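Local coordinates for protein DR2417 (PDB 4XWW) that probably degrades and matures RNA as a metal-dependent 5'-3' exoribonuclease, possibly with endonuclease activity, working as a homodimer of the metallo-beta-lactamase superfamily, at residues Thr389-Leu393 against Thr394-Phe398; Glu196-Lys200 against Asp201-Leu205; Val182-Gly185 against Ala186-Ser190; Leu108-Thr111 against Leu112-Arg116. One frame throughout, in Å; residues are numbered along the deposited sequence.

Along the chain the order is contact 4, contact 3, contact 2, contact 1. All four are local and lie in series, so none encloses or crosses another. Contact 4 is the first part of helix 109-122, beside the zinc ligand His84. Contact 3 closes a glycine-rich turn between strand 168-172 and helix 192-201, against helix 249-261. Contacts 2 and 1 are helix ends, each turning into a strand of one mixed sheet, 205-209 and 398-402. Their centres are about 8 Å apart and they touch, with probable hydrogen bonds from Lys397 N to Val203 O (3.2 Å) and from Phe398 N to Leu204 O (2.8 Å). Contact 4 stays apart from both, nearest atoms about 17 Å away.

Contact 1: residues Thr389-Leu393 against Thr394-Phe398; sequences TILNL and TRPKF
Ile390 O is gripped twice by Thr394, once by its backbone N and once by its hydroxyl. The site is the C-terminal end of helix 384-394, where the chain turns out toward strand 398-402. Thr394 N donates at 2.9 Å in the usual helical manner, while Thr394 OG1 donates over a shorter 2.6 Å to Ile390 O. The two donors come from opposite faces of the carbonyl plane, and the hydroxyl makes a C=O...OG1 angle of 137°. A chi1 of 52° tucks OG1 between the backbone N and carbonyl carbon of Thr394, back over the last turn, and so satisfies the hydroxyl of a buried residue within its own helix.

One residue later the helix breaks. Arg395 N still bonds to Leu391 O at 3.1 Å, but Arg395 has positive phi, 47°, which swings the chain into a left-handed conformation. Pro396 follows without an N-H, which rules out the 6→1 bond to Leu391 O that defines a Schellman motif; its CD lies 3.7 Å from that oxygen. The bend at chi2 brings Arg395 CD to 3.5 Å from Asn392 O; a further bend at chi3 turns the guanidinium end.

Helix 192-201 packs on Leu393 and Thr394, and Leu206 of strand 205-209 touches Leu391, Thr394 and Pro396. Ile390 reaches inward, its side chain about 8 Å from that of Asp209, the predicted proton donor. The apolar side of the turn is completed by Leu391 CD2, which comes to 4.4 Å from Pro396 CG.

Contact 2: residues Glu196-Lys200 against Asp201-Leu205; sequences EQAGK and DGVLL
Ala198 and Val203 make the tight, buried side of this helix end, whereas Gln197 and Asp201 meet on its solvent side. Ala198 CB lies 3.9 Å from Val203 CG2, and the same valine methyl is 3.4 Å from Ala198 O. With CG1 anti to the backbone N, Val203 leaves CG2 beside that N and turned back toward the last helical turn. Leu171 of strand 168-172 touches both residues, and Pro396 touches Val203, so the pair belongs to the apolar layer between helix and sheet.

The outer side is looser. Gln197, bent at chi2, brings NE2 round to Asp201 OD1 at 3.1 Å. The bond lies close to the plane of the amide but meets OD1 from 47° above the carboxylate, and the two planes are 58° apart. Donation from the amide may ease the placing of a carboxylate at a helix C terminus. Both residues also touch a crystal neighbour, which may influence their pose.

Between the two sides the backbone ends its helical bonding. Gly202 N reaches Ala198 O at 2.9 Å, and Val203 N donates to a water (2.9 Å) that lies 2.7 Å from Gly199 O, to which it can donate. A water bridge thus stands where the next i to i+4 bond, Val203 N to Gly199 O, would fall. A positive phi of 117° at Gly202 is the mark of a glycine-terminated helix, here leading helix 192-201 into strand 205-209 of the metallo-beta-lactamase fold.

Contact 3: residues Val182-Gly185 against Ala186-Ser190; sequences VGTG and AGIVS
Val182 and Ile188 meet without any flat side chain between them, so neither ring faces nor ring edges enter the contact across the turn. An aromatic residue, Tyr250 of helix 249-261, is touched by Val182, Thr184 and Ile188. Within the turn the apolar meeting is slight: Val182 CG2 stands 4.0 Å from Ile188 CB, and the two side chains cross at about a right angle. Both CB atoms point across the turn. At Thr184 a chi1 of 58° directs OG1 toward the inside, 3.9 Å from Ala186 CB and 4.2 Å from Ile188 CD1.

The polar bridging found across the turn runs through water. One molecule lies 2.8 Å from Thr184 OG1 and accepts from Ala186 N, also at 2.8 Å, and from Ile188 N at a longer 3.3 Å. A second water accepts from Val182 N at 3.2 Å and lies 2.6 Å from Ile188 O, to which it can donate, spanning the mouth of the turn where the backbones are too far apart for direct bonding.

The backbone explains the concave interior. Phi changes sign residue by residue from Val182 to Gly187, with glycines at the three positive positions. Ala186 (phi -106°) and Gly187 (phi 72°), both with psi near zero, turn the N-H groups of Ala186 and Ile188 toward one water oxygen. Such a pair of mirror-related conformations round an electronegative atom is the nest motif, here in a loop of the metallo-beta-lactamase region that leans on helix 249-261.

Contact 4: residues Leu108-Thr111 against Leu112-Arg116; sequences LPLT and LALVR
This is a contact within one helix: the N-terminal turns of helix 109-122, entered directly from strand 104-107, with Leu108 at the N-cap position. Four successive backbone bonds of the i to i+4 kind establish it. Leu112 N to Leu108 O is 3.0 Å, with an N-H...O angle of 164°; the bonds from Ala113 N to Pro109 O, Leu114 N to Leu110 O and Val115 N to Thr111 O follow in step.

Among the side chains the chief meeting is Leu110 with Leu114, one turn apart. Leu110 CG lies anti to its own N (chi1 177°), which carries the branch forward along the helix until CG is 4.0 Å from Leu114 CD1; the two chains cross obliquely. Leu114 CG also rests 3.3 Å from Leu110 O. Both leucines pack on Ala279 of helix 271-282. On a different side, Leu112 touches Leu129 and Glu131 of strand 128-131.

Pro109 O has a second partner besides Ala113 N. A water donates to it at 2.8 Å and accepts from Arg116 NH1 at 3.1 Å, lying at the edge of the guanidinium and in its plane, while Leu112 O sits above one face, offset toward the rim.

Thr111 and Val115 both touch Leu82, and the Thr111 side chain is about 4 Å from that of the zinc ligand His84. Lying between the parallel neighbours 104-107 and 128-131, helix 109-122 is the crossover of a beta-alpha-beta unit, and its Thr111 side flanks the zinc site.

Contact 1: residues Thr389-Leu393 against Thr394-Phe398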
ATOM      1  N   THR A 389     -20.897  20.259  12.343  1.00 22.25           N
ATOM      2  CA  THR A 389     -20.944  21.374  13.268  1.00 19.38           C
ATOM      3  C   THR A 389     -20.548  22.672  12.553  1.00 21.97           C
ATOM      4  O   THR A 389     -21.228  23.700  12.664  1.00 21.56           O
ATOM      5  CB  THR A 389     -20.028  21.133  14.476  1.00 22.97           C
ATOM      6  OG1 THR A 389     -20.640  20.172  15.342  1.00 25.29           O
ATOM      7  CG2 THR A 389     -19.810  22.433  15.264  1.00 24.28           C
ATOM      8  N   ILE A 390     -19.474  22.610  11.774  1.00 18.78           N
ATOM      9  CA  ILE A 390     -19.035  23.779  11.024  1.00 21.50           C
ATOM     10  C   ILE A 390     -20.057  24.214   9.968  1.00 20.48           C
ATOM     11  O   ILE A 390     -20.377  25.410   9.843  1.00 19.87           O
ATOM     12  CB  ILE A 390     -17.686  23.526  10.357  1.00 22.89           C
ATOM     13  CG1 ILE A 390     -16.635  23.182  11.430  1.00 20.13           C
ATOM     14  CG2 ILE A 390     -17.291  24.758   9.481  1.00 21.22           C
ATOM     15  CD1 ILE A 390     -16.530  24.233  12.542  1.00 27.56           C
ATOM     16  N   LEU A 391     -20.570  23.253   9.204  1.00 19.31           N
ATOM     17  CA  LEU A 391     -21.610  23.544   8.217  1.00 20.19           C
ATOM     18  C   LEU A 391     -22.855  24.137   8.876  1.00 21.36           C
ATOM     19  O   LEU A 391     -23.448  25.062   8.335  1.00 20.94           O
ATOM     20  CB  LEU A 391     -21.967  22.270   7.423  1.00 20.89           C
ATOM     21  CG  LEU A 391     -20.979  21.907   6.305  1.00 20.45           C
ATOM     22  CD1 LEU A 391     -20.910  20.413   6.074  1.00 22.72           C
ATOM     23  CD2 LEU A 391     -21.370  22.618   5.010  1.00 24.09           C
ATOM     24  N   ASN A 392     -23.234  23.644  10.052  1.00 22.68           N
ATOM     25  CA  ASN A 392     -24.426  24.159  10.736  1.00 20.25           C
ATOM     26  C   ASN A 392     -24.209  25.549  11.332  1.00 21.44           C
ATOM     27  O   ASN A 392     -25.128  26.366  11.364  1.00 25.15           O
ATOM     28  CB  ASN A 392     -24.878  23.199  11.851  1.00 18.73           C
ATOM     29  CG  ASN A 392     -25.560  21.934  11.319  1.00 26.98           C
ATOM     30  OD1 ASN A 392     -26.169  21.936  10.246  1.00 28.39           O
ATOM     31  ND2 ASN A 392     -25.456  20.850  12.079  1.00 27.10           N
ATOM     32  N   LEU A 393     -23.000  25.807  11.812  1.00 19.47           N
ATOM     33  CA  LEU A 393     -22.683  27.093  12.424  1.00 19.49           C
ATOM     34  C   LEU A 393     -22.522  28.205  11.382  1.00 23.45           C
ATOM     35  O   LEU A 393     -22.913  29.347  11.619  1.00 23.45           O
ATOM     36  CB  LEU A 393     -21.405  26.967  13.257  1.00 19.79           C
ATOM     37  CG  LEU A 393     -21.524  26.275  14.610  1.00 17.13           C
ATOM     38  CD1 LEU A 393     -20.153  26.184  15.251  1.00 22.04           C
ATOM     39  CD2 LEU A 393     -22.480  27.077  15.536  1.00 27.04           C
ATOM     40  N   THR A 394     -21.929  27.868  10.237  1.00 22.56           N
ATOM     41  CA  THR A 394     -21.642  28.873   9.211  1.00 24.19           C
ATOM     42  C   THR A 394     -22.807  29.117   8.259  1.00 24.31           C
ATOM     43  O   THR A 394     -22.920  30.219   7.690  1.00 22.67           O
ATOM     44  CB  THR A 394     -20.403  28.515   8.390  1.00 21.41           C
ATOM     45  OG1 THR A 394     -20.528  27.181   7.895  1.00 27.91           O
ATOM     46  CG2 THR A 394     -19.154  28.629   9.248  1.00 22.20           C
ATOM     47  N   ARG A 395     -23.668  28.118   8.080  1.00 25.65           N
ATOM     48  CA  ARG A 395     -24.841  28.278   7.211  1.00 29.55           C
ATOM     49  C   ARG A 395     -24.486  28.922   5.867  1.00 27.00           C
ATOM     50  O   ARG A 395     -25.077  29.934   5.485  1.00 25.80           O
ATOM     51  CB  ARG A 395     -25.917  29.123   7.912  1.00 33.69           C
ATOM     52  CG  ARG A 395     -26.760  28.342   8.907  1.00 50.16           C
ATOM     53  CD  ARG A 395     -26.931  29.094  10.228  1.00 54.17           C
ATOM     54  NE  ARG A 395     -27.478  30.436  10.059  1.00 58.92           N
ATOM     55  CZ  ARG A 395     -27.264  31.435  10.910  1.00 56.84           C
ATOM     56  NH1 ARG A 395     -26.505  31.238  11.979  1.00 55.62           N
ATOM     57  NH2 ARG A 395     -27.799  32.634  10.695  1.00 63.68           N
ATOM     58  N   PRO A 396     -23.503  28.355   5.148  1.00 24.32           N
ATOM     59  CA  PRO A 396     -22.952  29.059   3.987  1.00 19.85           C
ATOM     60  C   PRO A 396     -23.878  29.006   2.777  1.00 20.55           C
ATOM     61  O   PRO A 396     -24.615  28.035   2.580  1.00 21.79           O
ATOM     62  CB  PRO A 396     -21.659  28.292   3.708  1.00 22.59           C
ATOM     63  CG  PRO A 396     -22.026  26.895   4.060  1.00 22.49           C
ATOM     64  CD  PRO A 396     -22.912  27.009   5.288  1.00 22.79           C
ATOM     65  N   LYS A 397     -23.828  30.035   1.951  1.00 21.68           N
ATOM     66  CA  LYS A 397     -24.597  30.008   0.720  1.00 23.75           C
ATOM     67  C   LYS A 397     -23.960  29.024  -0.251  1.00 28.32           C
ATOM     68  O   LYS A 397     -24.657  28.242  -0.891  1.00 30.45           O
ATOM     69  CB  LYS A 397     -24.694  31.394   0.094  1.00 29.92           C
ATOM     70  CG  LYS A 397     -25.580  31.446  -1.153  1.00 30.91           C
ATOM     71  CD  LYS A 397     -25.931  32.906  -1.522  1.00 28.08           C
ATOM     72  CE  LYS A 397     -26.958  32.953  -2.667  1.00 31.21           C
ATOM     73  NZ  LYS A 397     -27.208  34.329  -3.184  1.00 37.00           N
ATOM     74  N   PHE A 398     -22.632  29.047  -0.339  1.00 24.52           N
ATOM     75  CA  PHE A 398     -21.929  28.196  -1.295  1.00 25.72           C
ATOM     76  C   PHE A 398     -20.855  27.376  -0.586  1.00 22.24           C
ATOM     77  O   PHE A 398     -20.369  27.779   0.467  1.00 21.47           O
ATOM     78  CB  PHE A 398     -21.338  29.059  -2.401  1.00 26.53           C
ATOM     79  CG  PHE A 398     -22.387  29.807  -3.198  1.00 29.09           C
ATOM     80  CD1 PHE A 398     -23.409  29.110  -3.814  1.00 28.71           C
ATOM     81  CD2 PHE A 398     -22.349  31.191  -3.324  1.00 25.70           C
ATOM     82  CE1 PHE A 398     -24.380  29.782  -4.552  1.00 27.94           C
ATOM     83  CE2 PHE A 398     -23.321  31.878  -4.055  1.00 24.70           C
ATOM     84  CZ  PHE A 398     -24.339  31.165  -4.673  1.00 28.47           C
TER

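Contact 2: residues Glu196-Lys200 against Asp201-Leu205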
ATOM      1  N   GLU A 196     -19.433  30.767  14.692  1.00 21.09           N
ATOM      2  CA  GLU A 196     -20.875  30.972  14.804  1.00 20.02           C
ATOM      3  C   GLU A 196     -21.257  32.422  14.466  1.00 23.93           C
ATOM      4  O   GLU A 196     -22.264  32.676  13.795  1.00 23.17           O
ATOM      5  CB  GLU A 196     -21.360  30.610  16.206  1.00 21.38           C
ATOM      6  CG  GLU A 196     -22.844  30.892  16.402  1.00 34.48           C
ATOM      7  CD  GLU A 196     -23.430  30.161  17.589  1.00 48.19           C
ATOM      8  OE1 GLU A 196     -22.683  29.904  18.560  1.00 41.77           O
ATOM      9  OE2 GLU A 196     -24.638  29.840  17.545  1.00 56.67           O
ATOM     10  N   GLN A 197     -20.450  33.377  14.935  1.00 23.09           N
ATOM     11  CA  GLN A 197     -20.669  34.783  14.608  1.00 25.22           C
ATOM     12  C   GLN A 197     -20.581  34.990  13.101  1.00 24.09           C
ATOM     13  O   GLN A 197     -21.361  35.738  12.537  1.00 22.78           O
ATOM     14  CB  GLN A 197     -19.653  35.689  15.318  1.00 21.80           C
ATOM     15  CG  GLN A 197     -19.848  37.189  15.072  1.00 22.04           C
ATOM     16  CD  GLN A 197     -21.184  37.710  15.593  1.00 28.16           C
ATOM     17  OE1 GLN A 197     -21.625  37.351  16.686  1.00 33.22           O
ATOM     18  NE2 GLN A 197     -21.843  38.524  14.799  1.00 27.61           N
ATOM     19  N   ALA A 198     -19.637  34.303  12.453  1.00 23.19           N
ATOM     20  CA  ALA A 198     -19.455  34.457  11.015  1.00 25.44           C
ATOM     21  C   ALA A 198     -20.714  33.992  10.291  1.00 24.86           C
ATOM     22  O   ALA A 198     -21.162  34.625   9.344  1.00 23.78           O
ATOM     23  CB  ALA A 198     -18.211  33.671  10.522  1.00 20.56           C
ATOM     24  N   GLY A 199     -21.297  32.897  10.768  1.00 22.94           N
ATOM     25  CA  GLY A 199     -22.570  32.421  10.244  1.00 22.00           C
ATOM     26  C   GLY A 199     -23.693  33.458  10.364  1.00 23.45           C
ATOM     27  O   GLY A 199     -24.513  33.601   9.457  1.00 24.47           O
ATOM     28  N   LYS A 200     -23.741  34.183  11.477  1.00 24.88           N
ATOM     29  CA  LYS A 200     -24.772  35.215  11.664  1.00 23.82           C
ATOM     30  C   LYS A 200     -24.516  36.447  10.789  1.00 26.36           C
ATOM     31  O   LYS A 200     -25.444  37.027  10.228  1.00 25.65           O
ATOM     32  CB  LYS A 200     -24.869  35.632  13.140  1.00 23.73           C
ATOM     33  CG  LYS A 200     -25.144  34.457  14.077  1.00 27.33           C
ATOM     34  CD  LYS A 200     -25.311  34.892  15.527  1.00 32.11           C
ATOM     35  CE  LYS A 200     -25.626  33.674  16.398  1.00 26.58           C
ATOM     36  NZ  LYS A 200     -25.600  33.936  17.865  1.00 31.50           N
ATOM     37  N   ASP A 201     -23.251  36.832  10.676  1.00 27.91           N
ATOM     38  CA  ASP A 201     -22.861  37.941   9.812  1.00 26.36           C
ATOM     39  C   ASP A 201     -23.186  37.637   8.360  1.00 27.91           C
ATOM     40  O   ASP A 201     -23.556  38.536   7.592  1.00 31.05           O
ATOM     41  CB  ASP A 201     -21.364  38.233   9.942  1.00 31.21           C
ATOM     42  CG  ASP A 201     -21.007  38.916  11.247  1.00 30.29           C
ATOM     43  OD1 ASP A 201     -21.909  39.510  11.871  1.00 34.39           O
ATOM     44  OD2 ASP A 201     -19.826  38.856  11.645  1.00 30.57           O
ATOM     45  N   GLY A 202     -23.035  36.357   8.011  1.00 28.81           N
ATOM     46  CA  GLY A 202     -23.237  35.849   6.667  1.00 25.87           C
ATOM     47  C   GLY A 202     -21.937  35.283   6.114  1.00 26.72           C
ATOM     48  O   GLY A 202     -20.955  36.005   5.991  1.00 26.72           O
ATOM     49  N   VAL A 203     -21.911  33.985   5.824  1.00 27.84           N
ATOM     50  CA  VAL A 203     -20.791  33.378   5.109  1.00 23.21           C
ATOM     51  C   VAL A 203     -21.240  33.106   3.664  1.00 25.91           C
ATOM     52  O   VAL A 203     -22.157  32.316   3.436  1.00 26.79           O
ATOM     53  CB  VAL A 203     -20.323  32.062   5.783  1.00 25.22           C
ATOM     54  CG1 VAL A 203     -19.258  31.335   4.929  1.00 20.59           C
ATOM     55  CG2 VAL A 203     -19.799  32.337   7.200  1.00 22.27           C
ATOM     56  N   LEU A 204     -20.635  33.789   2.691  1.00 23.63           N
ATOM     57  CA  LEU A 204     -20.951  33.522   1.282  1.00 22.51           C
ATOM     58  C   LEU A 204     -20.421  32.165   0.814  1.00 28.19           C
ATOM     59  O   LEU A 204     -21.124  31.388   0.144  1.00 24.74           O
ATOM     60  CB  LEU A 204     -20.380  34.632   0.395  1.00 24.61           C
ATOM     61  CG  LEU A 204     -20.634  34.477  -1.110  1.00 31.88           C
ATOM     62  CD1 LEU A 204     -22.128  34.519  -1.406  1.00 30.47           C
ATOM     63  CD2 LEU A 204     -19.933  35.584  -1.862  1.00 27.17           C
ATOM     64  N   LEU A 205     -19.169  31.889   1.151  1.00 22.16           N
ATOM     65  CA  LEU A 205     -18.529  30.649   0.736  1.00 27.46           C
ATOM     66  C   LEU A 205     -17.812  30.004   1.906  1.00 22.16           C
ATOM     67  O   LEU A 205     -17.025  30.649   2.595  1.00 20.48           O
ATOM     68  CB  LEU A 205     -17.534  30.904  -0.398  1.00 25.42           C
ATOM     69  CG  LEU A 205     -16.655  29.715  -0.790  1.00 22.31           C
ATOM     70  CD1 LEU A 205     -17.511  28.618  -1.398  1.00 22.12           C
ATOM     71  CD2 LEU A 205     -15.600  30.189  -1.767  1.00 26.40           C
TER
HETATM   72  O   HOH W   1     -24.262  32.661   6.962  1.00 24.80           O

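Contact 3: residues Val182-Gly185 against Ala186-Ser190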
ATOM      1  N   VAL A 182      -6.893  19.590  24.102  1.00 21.80           N
ATOM      2  CA  VAL A 182      -5.707  18.927  23.557  1.00 20.98           C
ATOM      3  C   VAL A 182      -4.801  18.434  24.683  1.00 26.56           C
ATOM      4  O   VAL A 182      -3.857  17.688  24.438  1.00 24.26           O
ATOM      5  CB  VAL A 182      -4.918  19.831  22.597  1.00 24.58           C
ATOM      6  CG1 VAL A 182      -5.715  20.035  21.314  1.00 29.35           C
ATOM      7  CG2 VAL A 182      -4.592  21.177  23.240  1.00 25.09           C
ATOM      8  N   GLY A 183      -5.100  18.840  25.915  1.00 28.37           N
ATOM      9  CA  GLY A 183      -4.524  18.183  27.082  1.00 27.33           C
ATOM     10  C   GLY A 183      -3.288  18.830  27.682  1.00 23.86           C
ATOM     11  O   GLY A 183      -2.772  18.378  28.702  1.00 29.71           O
ATOM     12  N   THR A 184      -2.830  19.914  27.072  1.00 28.08           N
ATOM     13  CA  THR A 184      -1.549  20.502  27.436  1.00 23.28           C
ATOM     14  C   THR A 184      -1.690  21.601  28.488  1.00 28.13           C
ATOM     15  O   THR A 184      -0.708  22.237  28.848  1.00 33.03           O
ATOM     16  CB  THR A 184      -0.836  21.078  26.210  1.00 25.46           C
ATOM     17  OG1 THR A 184      -1.682  22.055  25.589  1.00 28.42           O
ATOM     18  CG2 THR A 184      -0.505  19.967  25.218  1.00 26.33           C
ATOM     19  N   GLY A 185      -2.911  21.826  28.959  1.00 28.12           N
ATOM     20  CA  GLY A 185      -3.150  22.773  30.038  1.00 36.58           C
ATOM     21  C   GLY A 185      -2.985  24.220  29.620  1.00 36.78           C
ATOM     22  O   GLY A 185      -2.800  25.102  30.462  1.00 43.62           O
ATOM     23  N   ALA A 186      -3.041  24.480  28.319  1.00 31.38           N
ATOM     24  CA  ALA A 186      -2.788  25.834  27.818  1.00 30.40           C
ATOM     25  C   ALA A 186      -4.059  26.548  27.362  1.00 29.49           C
ATOM     26  O   ALA A 186      -3.990  27.643  26.805  1.00 37.47           O
ATOM     27  CB  ALA A 186      -1.776  25.791  26.692  1.00 32.16           C
ATOM     28  N   GLY A 187      -5.210  25.932  27.609  1.00 31.10           N
ATOM     29  CA  GLY A 187      -6.487  26.526  27.265  1.00 33.06           C
ATOM     30  C   GLY A 187      -6.799  26.553  25.774  1.00 28.36           C
ATOM     31  O   GLY A 187      -7.731  27.219  25.354  1.00 25.49           O
ATOM     32  N   ILE A 188      -6.038  25.822  24.971  1.00 26.85           N
ATOM     33  CA  ILE A 188      -6.248  25.860  23.530  1.00 26.87           C
ATOM     34  C   ILE A 188      -7.573  25.228  23.134  1.00 19.62           C
ATOM     35  O   ILE A 188      -7.843  24.074  23.475  1.00 29.28           O
ATOM     36  CB  ILE A 188      -5.120  25.148  22.779  1.00 28.96           C
ATOM     37  CG1 ILE A 188      -3.795  25.834  23.098  1.00 32.49           C
ATOM     38  CG2 ILE A 188      -5.392  25.199  21.276  1.00 24.84           C
ATOM     39  CD1 ILE A 188      -2.588  25.004  22.761  1.00 35.70           C
ATOM     40  N   VAL A 189      -8.400  25.985  22.413  1.00 18.47           N
ATOM     41  CA  VAL A 189      -9.665  25.463  21.881  1.00 19.54           C
ATOM     42  C   VAL A 189     -10.021  26.135  20.559  1.00 20.39           C
ATOM     43  O   VAL A 189      -9.608  27.276  20.297  1.00 21.08           O
ATOM     44  CB  VAL A 189     -10.884  25.657  22.852  1.00 25.45           C
ATOM     45  CG1 VAL A 189     -10.716  24.863  24.127  1.00 38.05           C
ATOM     46  CG2 VAL A 189     -11.182  27.174  23.136  1.00 23.16           C
ATOM     47  N   SER A 190     -10.785  25.432  19.726  1.00 19.42           N
ATOM     48  CA  SER A 190     -11.251  26.027  18.475  1.00 19.49           C
ATOM     49  C   SER A 190     -12.169  27.221  18.758  1.00 20.37           C
ATOM     50  O   SER A 190     -12.974  27.195  19.675  1.00 24.17           O
ATOM     51  CB  SER A 190     -11.979  25.005  17.598  1.00 18.58           C
ATOM     52  OG  SER A 190     -11.117  23.937  17.246  1.00 20.21           O
TER
HETATM   53  O   HOH W   2      -6.812  22.553  25.338  1.00 27.22           O
HETATM   54  O   HOH W   3      -8.440  21.823  22.742  1.00 31.14           O
HETATM   55  O   HOH W   4      -4.118  23.394  25.989  1.00 26.43           O

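Contact 4: residues Leu108-Thr111 against Leu112-Arg116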
ATOM      1  N   LEU A 108       1.233  32.408  12.008  1.00 21.09           N
ATOM      2  CA  LEU A 108       1.437  32.362  13.464  1.00 22.46           C
ATOM      3  C   LEU A 108       2.875  31.930  13.823  1.00 25.66           C
ATOM      4  O   LEU A 108       3.604  31.451  12.957  1.00 22.18           O
ATOM      5  CB  LEU A 108       0.383  31.452  14.098  1.00 21.13           C
ATOM      6  CG  LEU A 108      -0.922  32.229  14.287  1.00 28.70           C
ATOM      7  CD1 LEU A 108      -1.879  31.976  13.145  1.00 26.51           C
ATOM      8  CD2 LEU A 108      -1.574  31.937  15.638  1.00 40.27           C
ATOM      9  N   PRO A 109       3.305  32.137  15.084  1.00 24.20           N
ATOM     10  CA  PRO A 109       4.743  32.001  15.372  1.00 25.58           C
ATOM     11  C   PRO A 109       5.388  30.639  15.045  1.00 22.35           C
ATOM     12  O   PRO A 109       6.492  30.655  14.502  1.00 23.14           O
ATOM     13  CB  PRO A 109       4.815  32.267  16.878  1.00 29.76           C
ATOM     14  CG  PRO A 109       3.660  33.128  17.154  1.00 26.62           C
ATOM     15  CD  PRO A 109       2.570  32.644  16.257  1.00 24.10           C
ATOM     16  N   LEU A 110       4.767  29.507  15.371  1.00 22.48           N
ATOM     17  CA  LEU A 110       5.410  28.227  15.055  1.00 24.77           C
ATOM     18  C   LEU A 110       5.498  28.060  13.540  1.00 20.43           C
ATOM     19  O   LEU A 110       6.506  27.593  13.010  1.00 20.87           O
ATOM     20  CB  LEU A 110       4.655  27.039  15.680  1.00 19.89           C
ATOM     21  CG  LEU A 110       5.220  25.652  15.351  1.00 20.50           C
ATOM     22  CD1 LEU A 110       6.688  25.526  15.831  1.00 21.29           C
ATOM     23  CD2 LEU A 110       4.333  24.583  15.976  1.00 21.93           C
ATOM     24  N   THR A 111       4.444  28.478  12.845  1.00 20.59           N
ATOM     25  CA  THR A 111       4.425  28.417  11.385  1.00 24.77           C
ATOM     26  C   THR A 111       5.613  29.181  10.810  1.00 21.80           C
ATOM     27  O   THR A 111       6.391  28.644  10.019  1.00 22.83           O
ATOM     28  CB  THR A 111       3.114  28.991  10.819  1.00 22.68           C
ATOM     29  OG1 THR A 111       2.007  28.308  11.421  1.00 24.78           O
ATOM     30  CG2 THR A 111       3.055  28.803   9.311  1.00 21.43           C
ATOM     31  N   LEU A 112       5.816  30.413  11.260  1.00 20.16           N
ATOM     32  CA  LEU A 112       6.924  31.195  10.736  1.00 23.88           C
ATOM     33  C   LEU A 112       8.285  30.642  11.155  1.00 23.05           C
ATOM     34  O   LEU A 112       9.255  30.740  10.398  1.00 22.91           O
ATOM     35  CB  LEU A 112       6.796  32.675  11.174  1.00 21.65           C
ATOM     36  CG  LEU A 112       5.521  33.378  10.688  1.00 21.26           C
ATOM     37  CD1 LEU A 112       5.590  34.894  11.001  1.00 22.62           C
ATOM     38  CD2 LEU A 112       5.336  33.209   9.201  1.00 26.79           C
ATOM     39  N   ALA A 113       8.376  30.087  12.361  1.00 21.43           N
ATOM     40  CA  ALA A 113       9.655  29.544  12.807  1.00 25.24           C
ATOM     41  C   ALA A 113      10.071  28.379  11.891  1.00 26.76           C
ATOM     42  O   ALA A 113      11.237  28.275  11.482  1.00 29.89           O
ATOM     43  CB  ALA A 113       9.578  29.097  14.256  1.00 21.84           C
ATOM     44  N   LEU A 114       9.108  27.526  11.555  1.00 21.02           N
ATOM     45  CA  LEU A 114       9.372  26.395  10.671  1.00 25.63           C
ATOM     46  C   LEU A 114       9.723  26.864   9.253  1.00 24.62           C
ATOM     47  O   LEU A 114      10.660  26.348   8.637  1.00 24.95           O
ATOM     48  CB  LEU A 114       8.171  25.449  10.665  1.00 23.16           C
ATOM     49  CG  LEU A 114       7.875  24.747  12.006  1.00 22.55           C
ATOM     50  CD1 LEU A 114       6.532  24.005  11.976  1.00 22.44           C
ATOM     51  CD2 LEU A 114       8.983  23.766  12.365  1.00 23.98           C
ATOM     52  N   VAL A 115       9.002  27.862   8.752  1.00 24.45           N
ATOM     53  CA  VAL A 115       9.280  28.385   7.418  1.00 27.47           C
ATOM     54  C   VAL A 115      10.636  29.079   7.390  1.00 30.44           C
ATOM     55  O   VAL A 115      11.415  28.886   6.457  1.00 30.03           O
ATOM     56  CB  VAL A 115       8.164  29.349   6.947  1.00 24.31           C
ATOM     57  CG1 VAL A 115       8.605  30.175   5.747  1.00 25.91           C
ATOM     58  CG2 VAL A 115       6.908  28.545   6.617  1.00 25.93           C
ATOM     59  N   ARG A 116      10.923  29.870   8.427  1.00 28.34           N
ATOM     60  CA  ARG A 116      12.175  30.599   8.523  1.00 30.05           C
ATOM     61  C   ARG A 116      13.361  29.643   8.446  1.00 28.89           C
ATOM     62  O   ARG A 116      14.341  29.906   7.745  1.00 31.40           O
ATOM     63  CB  ARG A 116      12.211  31.409   9.831  1.00 35.12           C
ATOM     64  CG  ARG A 116      13.054  32.648   9.822  1.00 46.23           C
ATOM     65  CD  ARG A 116      12.932  33.387  11.167  1.00 42.23           C
ATOM     66  NE  ARG A 116      11.817  34.331  11.183  1.00 45.16           N
ATOM     67  CZ  ARG A 116      10.764  34.256  11.992  1.00 44.19           C
ATOM     68  NH1 ARG A 116      10.661  33.276  12.882  1.00 38.79           N
ATOM     69  NH2 ARG A 116       9.813  35.179  11.913  1.00 51.92           N
TER
HETATM   70  O   HOH W   5       8.290  32.754  14.875  1.00 28.39           O